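Local coordinates for amino acid ABC transporter, periplasmic amino acid-binding protein (Brucella ovis, PDB 4Z9N) that binds glutathione and, as a periplasmic solute-binding protein, probably delivers it to the membrane components of an ABC transporter, at residues L77-D83 with L215-Q219. Numbering follows the deposited sequence.
With NA (sodium ion), chain K.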
loop_
_atom_site.group_PDB
_atom_site.type_symbol
_atom_site.label_atom_id
_atom_site.label_comp_id
_atom_site.label_asym_id
_atom_site.label_seq_id
_atom_site.Cartn_x
_atom_site.Cartn_y
_atom_site.Cartn_z
ATOM N N LEU D 77 17.080 -11.823 -9.301
ATOM C CA LEU D 77 16.966 -10.390 -9.054
ATOM C C LEU D 77 18.162 -9.886 -8.236
ATOM O O LEU D 77 18.728 -8.832 -8.535
ATOM C CB LEU D 77 15.649 -10.070 -8.343
ATOM C CG LEU D 77 15.327 -8.606 -8.011
ATOM C CD1 LEU D 77 15.281 -7.734 -9.268
ATOM C CD2 LEU D 77 14.004 -8.509 -7.253
ATOM N N GLN D 78 18.557 -10.646 -7.216
ATOM C CA GLN D 78 19.679 -10.244 -6.366
ATOM C C GLN D 78 20.966 -10.116 -7.157
ATOM O O GLN D 78 21.796 -9.260 -6.870
ATOM C CB GLN D 78 19.887 -11.251 -5.230
ATOM C CG GLN D 78 18.776 -11.288 -4.200
ATOM C CD GLN D 78 18.931 -12.474 -3.251
ATOM O OE1 GLN D 78 18.688 -12.367 -2.045
ATOM N NE2 GLN D 78 19.358 -13.602 -3.793
ATOM N N SER D 79 21.129 -10.975 -8.153
ATOM C CA SER D 79 22.386 -11.060 -8.885
ATOM C C SER D 79 22.481 -9.943 -9.922
ATOM O O SER D 79 23.557 -9.654 -10.448
ATOM C CB SER D 79 22.514 -12.418 -9.570
ATOM O OG SER D 79 21.690 -12.463 -10.731
ATOM N N GLY D 80 21.349 -9.326 -10.224
ATOM C CA GLY D 80 21.312 -8.319 -11.267
ATOM C C GLY D 80 20.933 -8.873 -12.628
ATOM O O GLY D 80 20.890 -8.133 -13.616
ATOM N N GLU D 81 20.649 -10.172 -12.695
ATOM C CA GLU D 81 20.328 -10.782 -13.980
ATOM C C GLU D 81 19.021 -10.187 -14.515
ATOM O O GLU D 81 18.885 -9.987 -15.722
ATOM C CB GLU D 81 20.223 -12.304 -13.875
ATOM C CG GLU D 81 19.596 -12.964 -15.112
ATOM C CD GLU D 81 19.506 -14.482 -15.018
ATOM O OE1 GLU D 81 19.018 -15.104 -15.993
ATOM O OE2 GLU D 81 19.917 -15.044 -13.978
ATOM N N VAL D 82 18.071 -9.905 -13.621
ATOM C CA VAL D 82 16.870 -9.169 -14.021
ATOM C C VAL D 82 16.806 -7.852 -13.265
ATOM O O VAL D 82 17.334 -7.727 -12.156
ATOM C CB VAL D 82 15.556 -9.985 -13.811
ATOM C CG1 VAL D 82 15.596 -11.278 -14.621
ATOM C CG2 VAL D 82 15.290 -10.262 -12.322
ATOM N N ASP D 83 16.145 -6.880 -13.883
ATOM C CA ASP D 83 16.007 -5.535 -13.338
ATOM C C ASP D 83 14.808 -5.428 -12.391
ATOM O O ASP D 83 14.788 -4.579 -11.504
ATOM C CB ASP D 83 15.855 -4.523 -14.482
ATOM C CG ASP D 83 17.010 -4.583 -15.470
ATOM O OD1 ASP D 83 18.179 -4.565 -15.032
ATOM O OD2 ASP D 83 16.746 -4.659 -16.687
ATOM N N LEU D 215 5.549 -5.977 -6.723
ATOM C CA LEU D 215 6.508 -5.556 -7.730
ATOM C C LEU D 215 7.870 -5.486 -7.069
ATOM O O LEU D 215 8.130 -4.591 -6.264
ATOM C CB LEU D 215 6.095 -4.201 -8.306
ATOM C CG LEU D 215 4.653 -4.218 -8.826
ATOM C CD1 LEU D 215 4.236 -2.836 -9.257
ATOM C CD2 LEU D 215 4.488 -5.216 -9.969
ATOM N N THR D 216 8.738 -6.438 -7.391
ATOM C CA THR D 216 9.887 -6.705 -6.531
ATOM C C THR D 216 11.173 -6.160 -7.143
ATOM O O THR D 216 11.448 -6.420 -8.300
ATOM C CB THR D 216 9.995 -8.216 -6.279
ATOM O OG1 THR D 216 8.711 -8.690 -5.845
ATOM C CG2 THR D 216 11.043 -8.528 -5.208
ATOM N N VAL D 217 11.917 -5.363 -6.379
ATOM C CA VAL D 217 13.168 -4.763 -6.846
ATOM C C VAL D 217 14.252 -4.952 -5.786
ATOM O O VAL D 217 13.963 -5.330 -4.647
ATOM C CB VAL D 217 13.018 -3.254 -7.173
ATOM C CG1 VAL D 217 12.099 -3.023 -8.384
ATOM C CG2 VAL D 217 12.508 -2.487 -5.953
ATOM N N ARG D 218 15.494 -4.675 -6.159
ATOM C CA ARG D 218 16.591 -4.677 -5.191
ATOM C C ARG D 218 16.485 -3.448 -4.287
ATOM O O ARG D 218 16.058 -2.388 -4.731
ATOM C CB ARG D 218 17.950 -4.698 -5.906
ATOM C CG ARG D 218 18.224 -5.987 -6.657
ATOM C CD ARG D 218 19.597 -5.970 -7.325
ATOM N NE ARG D 218 19.690 -4.974 -8.382
ATOM C CZ ARG D 218 19.303 -5.176 -9.637
ATOM N NH1 ARG D 218 18.781 -6.339 -9.998
ATOM N NH2 ARG D 218 19.418 -4.204 -10.528
ATOM N N GLN D 219 16.869 -3.598 -3.020
ATOM C CA GLN D 219 17.122 -2.446 -2.145
ATOM C C GLN D 219 18.270 -1.584 -2.673
ATOM O O GLN D 219 19.060 -2.026 -3.506
ATOM C CB GLN D 219 17.449 -2.910 -0.717
ATOM C CG GLN D 219 16.257 -3.510 -0.000
ATOM C CD GLN D 219 16.558 -3.969 1.422
ATOM O OE1 GLN D 219 15.635 -4.249 2.205
ATOM N NE2 GLN D 219 17.846 -4.051 1.764
HETATM NA NA NA K . 13.161 -4.245 2.177
HETATM O O HOH W 1 19.701 -5.465 -13.071
HETATM O O HOH W 2 16.066 -4.038 -9.052
#
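Arg218 reaches from the end of strand 211-218 to the C-terminal end of helix 73-78 and the turn after it, where one nitrogen, NH1, is shared between two backbone carbonyls. NH1 gives a hydrogen to Leu77 O at 2.9 Å, fairly straight at 160°, and another to Val82 O, also at 2.9 Å but more bent at 143°. Each carbonyl meets the edge of the guanidinium close to its plane, and NH1 lies in both carbonyl planes, so the pair fixes the rotation of the group. Arg218 CD passes 3.2 Å from Leu77 O, and a bend at chi3 then swings the guanidinium round so that NH1 meets that same oxygen. Nearer the arginine backbone, Leu77 lies obliquely across Thr216, its CD2 packed 3.6 Å from the methyl Thr216 CG2 and against the Thr216 carbonyl oxygen as well. A chi1 of -179° sends Leu77 CG away from the backbone N, and chi2 then sets CD2 against the strand.

The pattern is a worked example of a strand arginine bonding to carbonyls in and after the last turn of a helix, here linking helix 73-78 to strand 211-218 within one lobe of the two-lobed periplasmic binding protein fold. Leu77 O also accepts from Gly80 N at 3.2 Å, and Gly80, with positive phi, takes the chain out of the helix. Water extends the link. One molecule accepts from Arg218 NH2 and lies within hydrogen-bonding distance of Gly80 O and Asp83 OD1; a second, over one guanidinium face, joins Arg218 N to Asp83 O. Asp83 is itself held by a salt bridge to Lys18, and its carbonyl accepts from Trp224. Beyond Arg218, Gln219 belongs to a sodium site that includes Asp96, Leu101 and Asp102, with Asp226 of the second subunit.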